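Local coordinates for protein transcriptional regulator, crp family (Thermotoga maritima, PDB 1O5L) that probably binds DNA and regulates transcription as a member of the CRP family, with an N-terminal effector domain of the cyclic nucleotide-binding type, at residues Lys23-Arg28 against Ile98-Lys103; Lys52-Ser57 against Asn89-Glu94; Val71-Ser76 against Leu118-Asp123. All coordinates share one frame; numbering follows the deposited sequence.

Interaction 1 (Lys23-Arg28 against Ile98-Lys103); sequences KVIVFR and ILSIPK
Lys23 and Ser100 exchange two main-chain hydrogen bonds where strand 23-27 runs antiparallel to strand 96-102, at one edge of the jelly-roll beta-barrel that forms the cyclic nucleotide-binding domain. Pairing of this kind satisfies the inward-facing N and O atoms of an edge strand. Lys23 N donates to Ser100 O over 3.1 Å with a noticeable bend (140° at the hydrogen), whereas the return bond, Ser100 N to Lys23 O, is shorter at 2.9 Å. Two residues on, Ile25 and Ile98 form a second hydrogen-bonded pair, and here Ile25 N reaches Ile98 O along an almost straight line, 170° at the hydrogen. Ile98 N answers to Ile25 O at 2.8 Å. Val24 and Leu99 form the non-hydrogen-bonded pair between them; even so, the alpha carbons contribute, since Val24 CA lies 3.4 Å from Ile98 O and Leu99 CA approaches Lys23 O, both as CA-H...O contacts. The carbonyls of Lys23 and Ile98 thus each receive one N-H and one C-H.

Leu99 and Ile101 turn their backbone bonds the other way, to Ile45 and Val43 of strand 42-48, while Phe27 pairs onward with Ser96. Ser100 OG, set anti to the backbone N (chi1 -174°), is bonded to Asp42 OD2, so its hydroxyl is satisfied within the domain while its CB packs against the CD1 of Ile25. On the same face, the end of Ile98 runs obliquely to the ring of Phe27, its CD1 3.8 Å from Phe27 CE1.

Interaction 2 (Lys52-Ser57 against Asn89-Glu94); sequences KTEHVS and NVVAGE
The carboxamide of Asn89 and the carboxylate of Glu54 are neighbours on one face of a two-stranded pairing, their planes turned 45° apart. Val56 sets its CG2 methyl over one face of the Asn89 amide, 3.3 Å from Asn89 ND2. At the edge of the amide, Glu54 OE2 lies beside Asn89 ND2 close to the amide plane, a long 3.5 Å away. The carboxylate has a methyl of its own, for Val91 CG2 packs over one of its faces, 3.5 Å from Glu54 OE2. It is carried there along the sheet by a Glu54 chain whose CG lodges between its own N and carbonyl carbon (chi1 67°) and which is extended beyond. The aliphatic parts also meet, Glu54 CG 3.5 Å from Asn89 CB. At the other end of the amide, Asn89 OD1 accepts a hydrogen bond from Gln36 N, which ties the group to the chain just past strand 32-34.

Beneath these side chains the antiparallel backbone supplies the regular part of the contact. Lys52 N donates to Val91 O at 2.7 Å, nearly straight, and Val91 N returns a bond to Lys52 O. Glu54 and Asn89 form the next hydrogen-bonded pair, but Asn89 N to Glu54 O is weak, with 127° at the hydrogen. At the opposite end Lys52 lays its CD 3.6 Å from Gly93 CA, packing its aliphatic portion against bare backbone.

Within the jelly roll of the effector domain, strands 51-56 and 89-92 are the two inner strands of their sheet: Thr53 and His55 bond onward to strand 62-68, and Val90 to strand 32-34. Beyond the sheet, the His55 ring meets Phe136 on the long helix of the second subunit.

Interaction 3 (Val71-Ser76 against Leu118-Asp123); sequences VQIIAS and LFFLKD
Ile73 is the first residue of 71-76 to reach the helix, from a backbone that Gln72 and Ile74 on either side of it bond to Leu46 and Leu44 of strand 42-48. Its CD1 comes in at the edge of the Phe120 ring, in the ring plane and 3.7 Å from Phe120 CD1, the two side chains crossing at about a right angle; the edge of Phe119 stands farther off, 4.4 Å from its CE1 to the same methyl. The main chain of Ile73 is served by water: its N donates to water 1, which in turn donates a hydrogen bond to Asp123 OD2 at 2.8 Å. Ile74 turns its side chain to the other side, onto Leu44.

This is the junction typical of CRP-family proteins, where the beta-barrel of the effector domain is laid against the long helix that pairs with its mate in the dimer. Phe120 and Leu121 both touch Leu121 of the second subunit, so the ring that receives Ile73 also packs at the dimer interface.

After Ala75, the chain brings Ser76 over the helix. Its OG donates to Asp123 OD1, although the modelled 2.4 Å is too short to be taken literally. Asp123 CG is anti to its own backbone N (chi1 -176°), which extends the carboxylate toward the loop; Ser76 O lies 4.0 Å from Phe120 CZ.

How the interactions relate
Two of the contacts pair strands in the two sheets of the effector domain, and the third joins that domain to the long helix. Interactions 1 and 2 belong to different sheets of the jelly roll, and their centres are about 17 Å apart; they touch where Arg28 O lies 3.4 Å from Ala92 CB. Strand 89-92 is followed in the chain, after a short turn, by strand 96-102. Interaction 3 reaches the same sheet as interaction 1, their centres about 16 Å apart, and Ile98 CD1 packs on Ile74 CD1 at 4.2 Å. Interactions 2 and 3 lie on opposite sides of the chain's centre, about 19 Å apart between centres, yet both have residues beside the second subunit.

Interaction 1 (Lys23-Arg28 against Ile98-Lys103)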
ATOM      1  N   LYS A  23     -16.879  17.113  -4.269  1.00 54.74           N
ATOM      2  CA  LYS A  23     -17.328  18.260  -3.516  1.00 55.35           C
ATOM      3  C   LYS A  23     -16.211  18.835  -2.659  1.00 54.32           C
ATOM      4  O   LYS A  23     -15.259  18.154  -2.306  1.00 53.73           O
ATOM      5  CB  LYS A  23     -18.550  17.928  -2.653  1.00 55.73           C
ATOM      6  CG  LYS A  23     -18.322  16.938  -1.527  1.00 57.12           C
ATOM      7  CD  LYS A  23     -19.645  16.682  -0.776  1.00 58.60           C
ATOM      8  CE  LYS A  23     -19.487  15.615   0.338  1.00 60.71           C
ATOM      9  NZ  LYS A  23     -20.304  15.993   1.550  1.00 62.46           N
ATOM     10  N   VAL A  24     -16.357  20.108  -2.325  1.00 54.15           N
ATOM     11  CA  VAL A  24     -15.405  20.790  -1.479  1.00 54.42           C
ATOM     12  C   VAL A  24     -15.991  20.926  -0.082  1.00 54.55           C
ATOM     13  O   VAL A  24     -17.161  21.268   0.082  1.00 52.98           O
ATOM     14  CB  VAL A  24     -15.024  22.161  -2.075  1.00 54.42           C
ATOM     15  CG1 VAL A  24     -14.212  23.007  -1.071  1.00 55.53           C
ATOM     16  CG2 VAL A  24     -14.247  21.952  -3.398  1.00 54.13           C
ATOM     17  N   ILE A  25     -15.162  20.620   0.918  1.00 55.39           N
ATOM     18  CA  ILE A  25     -15.558  20.783   2.311  1.00 55.68           C
ATOM     19  C   ILE A  25     -14.492  21.567   3.041  1.00 54.62           C
ATOM     20  O   ILE A  25     -13.293  21.293   2.892  1.00 53.34           O
ATOM     21  CB  ILE A  25     -15.774  19.424   3.029  1.00 55.53           C
ATOM     22  CG1 ILE A  25     -16.649  18.483   2.228  1.00 57.34           C
ATOM     23  CG2 ILE A  25     -16.492  19.642   4.391  1.00 56.84           C
ATOM     24  CD1 ILE A  25     -16.380  17.028   2.576  1.00 59.15           C
ATOM     25  N   VAL A  26     -14.958  22.516   3.856  1.00 54.22           N
ATOM     26  CA  VAL A  26     -14.109  23.408   4.612  1.00 54.29           C
ATOM     27  C   VAL A  26     -14.244  23.170   6.132  1.00 53.86           C
ATOM     28  O   VAL A  26     -15.326  22.795   6.626  1.00 53.76           O
ATOM     29  CB  VAL A  26     -14.419  24.894   4.264  1.00 54.83           C
ATOM     30  CG1 VAL A  26     -14.457  25.109   2.737  1.00 55.66           C
ATOM     31  CG2 VAL A  26     -15.715  25.346   4.888  1.00 55.24           C
ATOM     32  N   PHE A  27     -13.152  23.403   6.861  1.00 53.16           N
ATOM     33  CA  PHE A  27     -13.124  23.239   8.319  1.00 52.89           C
ATOM     34  C   PHE A  27     -12.424  24.399   8.989  1.00 52.95           C
ATOM     35  O   PHE A  27     -11.465  24.930   8.457  1.00 53.45           O
ATOM     36  CB  PHE A  27     -12.411  21.946   8.704  1.00 52.88           C
ATOM     37  CG  PHE A  27     -13.008  20.703   8.070  1.00 52.17           C
ATOM     38  CD1 PHE A  27     -12.609  20.299   6.801  1.00 50.82           C
ATOM     39  CD2 PHE A  27     -13.963  19.955   8.750  1.00 50.90           C
ATOM     40  CE1 PHE A  27     -13.171  19.175   6.215  1.00 52.06           C
ATOM     41  CE2 PHE A  27     -14.518  18.829   8.189  1.00 50.61           C
ATOM     42  CZ  PHE A  27     -14.124  18.424   6.920  1.00 51.68           C
ATOM     43  N   ARG A  28     -12.922  24.806  10.155  1.00 53.21           N
ATOM     44  CA  ARG A  28     -12.304  25.852  10.943  1.00 53.17           C
ATOM     45  C   ARG A  28     -11.185  25.229  11.759  1.00 53.05           C
ATOM     46  O   ARG A  28     -11.147  24.028  11.944  1.00 53.21           O
ATOM     47  CB  ARG A  28     -13.315  26.515  11.889  1.00 53.02           C
ATOM     48  CG  ARG A  28     -14.604  27.052  11.234  1.00 53.90           C
ATOM     49  N   ILE A  98     -10.865  20.722   1.726  1.00 54.23           N
ATOM     50  CA  ILE A  98     -10.637  19.367   1.289  1.00 54.29           C
ATOM     51  C   ILE A  98     -11.533  19.079   0.101  1.00 53.82           C
ATOM     52  O   ILE A  98     -12.624  19.627  -0.010  1.00 53.24           O
ATOM     53  CB  ILE A  98     -10.914  18.435   2.506  1.00 54.77           C
ATOM     54  CG1 ILE A  98      -9.678  18.455   3.412  1.00 54.93           C
ATOM     55  CG2 ILE A  98     -11.296  16.973   2.115  1.00 55.99           C
ATOM     56  CD1 ILE A  98      -9.936  17.883   4.787  1.00 56.18           C
ATOM     57  N   LEU A  99     -11.033  18.222  -0.792  1.00 53.67           N
ATOM     58  CA  LEU A  99     -11.794  17.693  -1.910  1.00 52.87           C
ATOM     59  C   LEU A  99     -12.181  16.265  -1.545  1.00 53.19           C
ATOM     60  O   LEU A  99     -11.326  15.484  -1.087  1.00 53.60           O
ATOM     61  CB  LEU A  99     -10.955  17.689  -3.191  1.00 52.41           C
ATOM     62  CG  LEU A  99     -11.517  17.064  -4.485  1.00 52.93           C
ATOM     63  CD1 LEU A  99     -12.842  17.697  -4.976  1.00 50.30           C
ATOM     64  CD2 LEU A  99     -10.422  17.158  -5.577  1.00 52.62           C
ATOM     65  N   SER A 100     -13.452  15.939  -1.785  1.00 51.60           N
ATOM     66  CA  SER A 100     -14.028  14.669  -1.439  1.00 51.67           C
ATOM     67  C   SER A 100     -14.583  14.026  -2.722  1.00 51.30           C
ATOM     68  O   SER A 100     -15.583  14.499  -3.269  1.00 51.38           O
ATOM     69  CB  SER A 100     -15.170  14.901  -0.422  1.00 51.73           C
ATOM     70  OG  SER A 100     -15.704  13.675   0.078  1.00 52.63           O
ATOM     71  N   ILE A 101     -13.924  12.981  -3.200  1.00 51.04           N
ATOM     72  CA  ILE A 101     -14.345  12.253  -4.396  1.00 51.18           C
ATOM     73  C   ILE A 101     -14.926  10.877  -4.023  1.00 50.56           C
ATOM     74  O   ILE A 101     -14.257  10.130  -3.326  1.00 50.93           O
ATOM     75  CB  ILE A 101     -13.127  12.032  -5.349  1.00 50.86           C
ATOM     76  CG1 ILE A 101     -12.444  13.378  -5.672  1.00 51.43           C
ATOM     77  CG2 ILE A 101     -13.564  11.322  -6.609  1.00 50.49           C
ATOM     78  CD1 ILE A 101     -11.212  13.246  -6.513  1.00 51.38           C
ATOM     79  N   PRO A 102     -16.100  10.521  -4.547  1.00 50.02           N
ATOM     80  CA  PRO A 102     -16.663   9.182  -4.346  1.00 50.30           C
ATOM     81  C   PRO A 102     -15.709   8.083  -4.818  1.00 50.90           C
ATOM     82  O   PRO A 102     -15.071   8.200  -5.882  1.00 50.71           O
ATOM     83  CB  PRO A 102     -17.972   9.184  -5.173  1.00 49.87           C
ATOM     84  CG  PRO A 102     -18.306  10.620  -5.422  1.00 49.70           C
ATOM     85  CD  PRO A 102     -16.980  11.369  -5.372  1.00 50.69           C
ATOM     86  N   LYS A 103     -15.591   7.034  -4.005  1.00 51.03           N
ATOM     87  CA  LYS A 103     -14.653   5.956  -4.271  1.00 51.31           C
ATOM     88  C   LYS A 103     -14.775   5.368  -5.691  1.00 50.52           C
ATOM     89  O   LYS A 103     -13.769   5.061  -6.320  1.00 49.80           O
ATOM     90  CB  LYS A 103     -14.806   4.848  -3.227  1.00 50.79           C
ATOM     91  CG  LYS A 103     -13.608   4.707  -2.322  1.00 54.53           C
ATOM     92  CD  LYS A 103     -13.585   3.349  -1.541  1.00 53.73           C
ATOM     93  CE  LYS A 103     -13.793   3.550  -0.064  1.00 56.43           C
ATOM     94  NZ  LYS A 103     -13.776   2.241   0.659  1.00 58.24           N
TER

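Interaction 2 (Lys52-Ser57 against Asn89-Glu94)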
ATOM      1  N   LYS A  52      -3.799  17.828  11.280  1.00 55.08           N
ATOM      2  CA  LYS A  52      -3.058  17.039  12.285  1.00 55.57           C
ATOM      3  C   LYS A  52      -3.657  15.648  12.435  1.00 55.31           C
ATOM      4  O   LYS A  52      -4.884  15.487  12.484  1.00 55.66           O
ATOM      5  CB  LYS A  52      -3.082  17.748  13.634  1.00 55.94           C
ATOM      6  CG  LYS A  52      -2.114  18.915  13.682  1.00 57.84           C
ATOM      7  CD  LYS A  52      -2.706  20.151  14.296  1.00 60.94           C
ATOM      8  CE  LYS A  52      -2.881  20.021  15.810  1.00 62.94           C
ATOM      9  NZ  LYS A  52      -2.407  21.290  16.489  1.00 63.10           N
ATOM     10  N   THR A  53      -2.792  14.638  12.470  1.00 54.87           N
ATOM     11  CA  THR A  53      -3.227  13.280  12.712  1.00 54.66           C
ATOM     12  C   THR A  53      -2.847  12.917  14.141  1.00 55.41           C
ATOM     13  O   THR A  53      -1.703  13.141  14.557  1.00 55.03           O
ATOM     14  CB  THR A  53      -2.637  12.275  11.685  1.00 54.67           C
ATOM     15  OG1 THR A  53      -1.201  12.325  11.649  1.00 54.58           O
ATOM     16  CG2 THR A  53      -3.066  12.601  10.262  1.00 54.16           C
ATOM     17  N   GLU A  54      -3.809  12.378  14.892  1.00 55.72           N
ATOM     18  CA  GLU A  54      -3.588  12.046  16.276  1.00 56.85           C
ATOM     19  C   GLU A  54      -4.247  10.716  16.645  1.00 57.16           C
ATOM     20  O   GLU A  54      -5.430  10.497  16.372  1.00 57.48           O
ATOM     21  CB  GLU A  54      -4.046  13.200  17.189  1.00 56.55           C
ATOM     22  CG  GLU A  54      -5.542  13.438  17.197  1.00 57.95           C
ATOM     23  CD  GLU A  54      -5.986  14.729  17.889  1.00 58.56           C
ATOM     24  OE1 GLU A  54      -5.140  15.634  18.127  1.00 59.31           O
ATOM     25  OE2 GLU A  54      -7.218  14.829  18.188  1.00 60.96           O
ATOM     26  N   HIS A  55      -3.458   9.824  17.233  1.00 57.50           N
ATOM     27  CA  HIS A  55      -3.941   8.528  17.698  1.00 58.29           C
ATOM     28  C   HIS A  55      -4.558   8.622  19.094  1.00 58.27           C
ATOM     29  O   HIS A  55      -3.985   9.220  19.996  1.00 57.32           O
ATOM     30  CB  HIS A  55      -2.811   7.511  17.725  1.00 58.76           C
ATOM     31  CG  HIS A  55      -3.266   6.125  18.073  1.00 61.25           C
ATOM     32  ND1 HIS A  55      -3.534   5.731  19.371  1.00 62.42           N
ATOM     33  CD2 HIS A  55      -3.520   5.048  17.290  1.00 62.10           C
ATOM     34  CE1 HIS A  55      -3.927   4.469  19.372  1.00 62.62           C
ATOM     35  NE2 HIS A  55      -3.923   4.032  18.124  1.00 63.70           N
ATOM     36  N   VAL A  56      -5.734   8.020  19.245  1.00 58.90           N
ATOM     37  CA  VAL A  56      -6.499   8.069  20.482  1.00 59.31           C
ATOM     38  C   VAL A  56      -6.258   6.768  21.204  1.00 60.01           C
ATOM     39  O   VAL A  56      -6.423   5.691  20.620  1.00 60.37           O
ATOM     40  CB  VAL A  56      -8.016   8.192  20.235  1.00 59.23           C
ATOM     41  CG1 VAL A  56      -8.730   8.511  21.541  1.00 59.32           C
ATOM     42  CG2 VAL A  56      -8.321   9.251  19.204  1.00 58.97           C
ATOM     43  N   SER A  57      -5.849   6.872  22.462  1.00 60.52           N
ATOM     44  CA  SER A  57      -5.548   5.704  23.272  1.00 61.08           C
ATOM     45  C   SER A  57      -6.737   5.308  24.158  1.00 61.70           C
ATOM     46  O   SER A  57      -7.694   6.065  24.380  1.00 61.43           O
ATOM     47  CB  SER A  57      -4.317   5.962  24.153  1.00 60.90           C
ATOM     48  OG  SER A  57      -4.623   6.899  25.172  1.00 60.49           O
ATOM     49  N   ASN A  89      -7.639   9.998  14.403  1.00 48.05           N
ATOM     50  CA  ASN A  89      -8.313  11.277  14.287  1.00 47.80           C
ATOM     51  C   ASN A  89      -7.596  12.172  13.267  1.00 47.87           C
ATOM     52  O   ASN A  89      -6.367  12.249  13.255  1.00 47.79           O
ATOM     53  CB  ASN A  89      -8.328  11.997  15.621  1.00 48.05           C
ATOM     54  CG  ASN A  89      -9.332  11.443  16.596  1.00 47.73           C
ATOM     55  OD1 ASN A  89     -10.057  10.495  16.329  1.00 49.06           O
ATOM     56  ND2 ASN A  89      -9.390  12.067  17.746  1.00 48.51           N
ATOM     57  N   VAL A  90      -8.367  12.825  12.406  1.00 48.33           N
ATOM     58  CA  VAL A  90      -7.856  13.853  11.504  1.00 48.90           C
ATOM     59  C   VAL A  90      -8.499  15.180  11.914  1.00 49.91           C
ATOM     60  O   VAL A  90      -9.723  15.316  11.916  1.00 50.03           O
ATOM     61  CB  VAL A  90      -8.135  13.521  10.019  1.00 48.66           C
ATOM     62  CG1 VAL A  90      -7.515  14.578   9.078  1.00 49.07           C
ATOM     63  CG2 VAL A  90      -7.583  12.146   9.668  1.00 48.81           C
ATOM     64  N   VAL A  91      -7.658  16.153  12.266  1.00 51.47           N
ATOM     65  CA  VAL A  91      -8.102  17.420  12.833  1.00 52.07           C
ATOM     66  C   VAL A  91      -7.501  18.600  12.059  1.00 52.31           C
ATOM     67  O   VAL A  91      -6.345  18.539  11.657  1.00 51.77           O
ATOM     68  CB  VAL A  91      -7.656  17.531  14.293  1.00 52.69           C
ATOM     69  CG1 VAL A  91      -8.275  18.785  14.950  1.00 53.43           C
ATOM     70  CG2 VAL A  91      -8.015  16.260  15.070  1.00 52.69           C
ATOM     71  N   ALA A  92      -8.283  19.673  11.871  1.00 52.60           N
ATOM     72  CA  ALA A  92      -7.787  20.890  11.204  1.00 52.65           C
ATOM     73  C   ALA A  92      -6.856  21.645  12.144  1.00 53.01           C
ATOM     74  O   ALA A  92      -7.255  22.004  13.253  1.00 53.29           O
ATOM     75  CB  ALA A  92      -8.943  21.790  10.757  1.00 53.07           C
ATOM     76  N   GLY A  93      -5.612  21.851  11.708  1.00 52.82           N
ATOM     77  CA  GLY A  93      -4.641  22.638  12.456  1.00 52.88           C
ATOM     78  C   GLY A  93      -4.846  24.125  12.231  1.00 53.11           C
ATOM     79  O   GLY A  93      -4.491  24.947  13.078  1.00 52.68           O
ATOM     80  N   GLU A  94      -5.407  24.450  11.068  1.00 53.20           N
ATOM     81  CA  GLU A  94      -5.809  25.787  10.708  1.00 54.21           C
ATOM     82  C   GLU A  94      -7.006  25.689   9.755  1.00 53.54           C
ATOM     83  O   GLU A  94      -7.366  24.589   9.322  1.00 53.14           O
ATOM     84  CB  GLU A  94      -4.648  26.526  10.039  1.00 54.13           C
ATOM     85  CG  GLU A  94      -4.202  25.940   8.695  1.00 56.56           C
ATOM     86  CD  GLU A  94      -3.074  26.751   8.067  1.00 57.83           C
ATOM     87  OE1 GLU A  94      -3.215  27.993   7.971  1.00 63.14           O
ATOM     88  OE2 GLU A  94      -2.037  26.165   7.683  1.00 63.50           O
TER

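Interaction 3 (Val71-Ser76 against Leu118-Asp123)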
ATOM      1  N   VAL A  71      -0.517  19.453  -1.440  1.00 55.67           N
ATOM      2  CA  VAL A  71      -1.783  18.831  -1.795  1.00 56.25           C
ATOM      3  C   VAL A  71      -1.569  17.338  -1.769  1.00 57.02           C
ATOM      4  O   VAL A  71      -0.763  16.830  -2.520  1.00 56.73           O
ATOM      5  CB  VAL A  71      -2.210  19.223  -3.231  1.00 55.91           C
ATOM      6  CG1 VAL A  71      -3.538  18.668  -3.567  1.00 56.69           C
ATOM      7  CG2 VAL A  71      -2.218  20.738  -3.405  1.00 57.35           C
ATOM      8  N   GLN A  72      -2.348  16.632  -0.953  1.00 58.91           N
ATOM      9  CA  GLN A  72      -2.145  15.204  -0.679  1.00 60.73           C
ATOM     10  C   GLN A  72      -3.444  14.467  -0.438  1.00 59.57           C
ATOM     11  O   GLN A  72      -4.344  15.022   0.180  1.00 59.21           O
ATOM     12  CB  GLN A  72      -1.374  15.041   0.645  1.00 60.93           C
ATOM     13  CG  GLN A  72       0.086  15.132   0.559  1.00 63.34           C
ATOM     14  CD  GLN A  72       0.705  14.795   1.924  1.00 65.86           C
ATOM     15  OE1 GLN A  72       0.543  13.654   2.429  1.00 72.02           O
ATOM     16  NE2 GLN A  72       1.390  15.793   2.547  1.00 68.16           N
ATOM     17  N   ILE A  73      -3.483  13.190  -0.839  1.00 59.08           N
ATOM     18  CA  ILE A  73      -4.544  12.255  -0.420  1.00 58.34           C
ATOM     19  C   ILE A  73      -4.342  11.861   1.048  1.00 57.43           C
ATOM     20  O   ILE A  73      -3.243  11.559   1.456  1.00 58.46           O
ATOM     21  CB  ILE A  73      -4.567  10.972  -1.286  1.00 58.10           C
ATOM     22  CG1 ILE A  73      -4.747  11.307  -2.769  1.00 59.23           C
ATOM     23  CG2 ILE A  73      -5.728  10.029  -0.824  1.00 59.07           C
ATOM     24  CD1 ILE A  73      -4.290  10.218  -3.718  1.00 58.97           C
ATOM     25  N   ILE A  74      -5.420  11.869   1.819  1.00 56.46           N
ATOM     26  CA  ILE A  74      -5.427  11.442   3.204  1.00 56.12           C
ATOM     27  C   ILE A  74      -5.672   9.907   3.403  1.00 56.35           C
ATOM     28  O   ILE A  74      -6.684   9.366   2.951  1.00 56.81           O
ATOM     29  CB  ILE A  74      -6.508  12.234   3.946  1.00 56.15           C
ATOM     30  CG1 ILE A  74      -6.153  13.722   3.890  1.00 58.44           C
ATOM     31  CG2 ILE A  74      -6.669  11.715   5.403  1.00 55.08           C
ATOM     32  CD1 ILE A  74      -7.270  14.622   4.286  1.00 61.69           C
ATOM     33  N   ALA A  75      -4.766   9.252   4.129  1.00 55.52           N
ATOM     34  CA  ALA A  75      -4.900   7.848   4.522  1.00 54.85           C
ATOM     35  C   ALA A  75      -5.049   6.974   3.295  1.00 53.64           C
ATOM     36  O   ALA A  75      -5.887   6.080   3.255  1.00 53.38           O
ATOM     37  CB  ALA A  75      -6.094   7.650   5.490  1.00 54.88           C
ATOM     38  N   SER A  76      -4.188   7.234   2.320  1.00 53.16           N
ATOM     39  CA  SER A  76      -4.263   6.630   0.996  1.00 52.59           C
ATOM     40  C   SER A  76      -4.172   5.094   1.017  1.00 51.12           C
ATOM     41  O   SER A  76      -4.919   4.389   0.321  1.00 51.26           O
ATOM     42  CB  SER A  76      -3.190   7.270   0.078  1.00 52.63           C
ATOM     43  OG  SER A  76      -1.877   6.783   0.346  1.00 54.93           O
ATOM     44  N   LEU A 118      -0.283   5.695 -11.585  1.00 50.05           N
ATOM     45  CA  LEU A 118       1.098   5.610 -11.160  1.00 50.53           C
ATOM     46  C   LEU A 118       1.386   6.446  -9.914  1.00 50.22           C
ATOM     47  O   LEU A 118       2.031   5.957  -8.996  1.00 47.99           O
ATOM     48  CB  LEU A 118       2.036   6.026 -12.285  1.00 51.11           C
ATOM     49  CG  LEU A 118       2.458   4.878 -13.208  1.00 52.78           C
ATOM     50  CD1 LEU A 118       3.059   5.429 -14.482  1.00 52.62           C
ATOM     51  CD2 LEU A 118       3.439   3.973 -12.488  1.00 52.88           C
ATOM     52  N   PHE A 119       0.898   7.694  -9.907  1.00 50.32           N
ATOM     53  CA  PHE A 119       1.021   8.571  -8.755  1.00 50.63           C
ATOM     54  C   PHE A 119       0.449   7.941  -7.489  1.00 50.82           C
ATOM     55  O   PHE A 119       1.148   7.863  -6.479  1.00 50.08           O
ATOM     56  CB  PHE A 119       0.334   9.907  -9.018  1.00 51.93           C
ATOM     57  CG  PHE A 119       0.362  10.833  -7.836  1.00 52.66           C
ATOM     58  CD1 PHE A 119      -0.651  10.784  -6.868  1.00 55.43           C
ATOM     59  CD2 PHE A 119       1.408  11.734  -7.669  1.00 54.73           C
ATOM     60  CE1 PHE A 119      -0.611  11.628  -5.744  1.00 55.94           C
ATOM     61  CE2 PHE A 119       1.443  12.599  -6.558  1.00 55.26           C
ATOM     62  CZ  PHE A 119       0.429  12.545  -5.600  1.00 54.52           C
ATOM     63  N   PHE A 120      -0.816   7.498  -7.562  1.00 50.58           N
ATOM     64  CA  PHE A 120      -1.515   6.815  -6.469  1.00 50.34           C
ATOM     65  C   PHE A 120      -0.788   5.553  -5.983  1.00 50.79           C
ATOM     66  O   PHE A 120      -0.605   5.359  -4.771  1.00 50.85           O
ATOM     67  CB  PHE A 120      -2.963   6.447  -6.892  1.00 50.90           C
ATOM     68  CG  PHE A 120      -3.795   5.883  -5.761  1.00 50.49           C
ATOM     69  CD1 PHE A 120      -4.151   6.684  -4.690  1.00 51.75           C
ATOM     70  CD2 PHE A 120      -4.154   4.564  -5.735  1.00 52.19           C
ATOM     71  CE1 PHE A 120      -4.869   6.192  -3.634  1.00 50.27           C
ATOM     72  CE2 PHE A 120      -4.902   4.053  -4.654  1.00 51.47           C
ATOM     73  CZ  PHE A 120      -5.252   4.889  -3.613  1.00 51.04           C
ATOM     74  N   LEU A 121      -0.401   4.673  -6.904  1.00 51.40           N
ATOM     75  CA  LEU A 121       0.276   3.452  -6.502  1.00 52.44           C
ATOM     76  C   LEU A 121       1.636   3.789  -5.832  1.00 53.11           C
ATOM     77  O   LEU A 121       2.005   3.132  -4.844  1.00 52.53           O
ATOM     78  CB  LEU A 121       0.467   2.501  -7.667  1.00 51.87           C
ATOM     79  CG  LEU A 121      -0.761   1.870  -8.324  1.00 53.38           C
ATOM     80  CD1 LEU A 121      -0.293   1.068  -9.533  1.00 52.87           C
ATOM     81  CD2 LEU A 121      -1.574   0.981  -7.364  1.00 54.04           C
ATOM     82  N   LYS A 122       2.332   4.821  -6.354  1.00 53.45           N
ATOM     83  CA  LYS A 122       3.552   5.360  -5.750  1.00 54.30           C
ATOM     84  C   LYS A 122       3.341   5.910  -4.326  1.00 54.87           C
ATOM     85  O   LYS A 122       4.150   5.665  -3.427  1.00 54.19           O
ATOM     86  CB  LYS A 122       4.158   6.455  -6.642  1.00 54.82           C
ATOM     87  CG  LYS A 122       5.573   6.928  -6.232  1.00 55.40           C
ATOM     88  CD  LYS A 122       6.156   8.006  -7.197  1.00 56.33           C
ATOM     89  CE  LYS A 122       7.509   8.541  -6.661  1.00 59.02           C
ATOM     90  NZ  LYS A 122       8.336   9.327  -7.666  1.00 60.25           N
ATOM     91  N   ASP A 123       2.251   6.642  -4.130  1.00 55.45           N
ATOM     92  CA  ASP A 123       1.913   7.205  -2.821  1.00 56.65           C
ATOM     93  C   ASP A 123       1.703   6.110  -1.762  1.00 56.72           C
ATOM     94  O   ASP A 123       2.239   6.176  -0.647  1.00 56.38           O
ATOM     95  CB  ASP A 123       0.646   8.045  -2.943  1.00 57.37           C
ATOM     96  CG  ASP A 123       0.263   8.741  -1.654  1.00 58.62           C
ATOM     97  OD1 ASP A 123      -0.261   8.187  -0.680  1.00 64.78           O
ATOM     98  OD2 ASP A 123       0.462   9.945  -1.551  1.00 63.87           O
TER
HETATM   99  O   HOH W   1      -1.185  12.084  -2.123  1.00 35.36           O
HETATM  100  O   HOH W   2      -1.246  10.118   1.167  1.00 46.48           O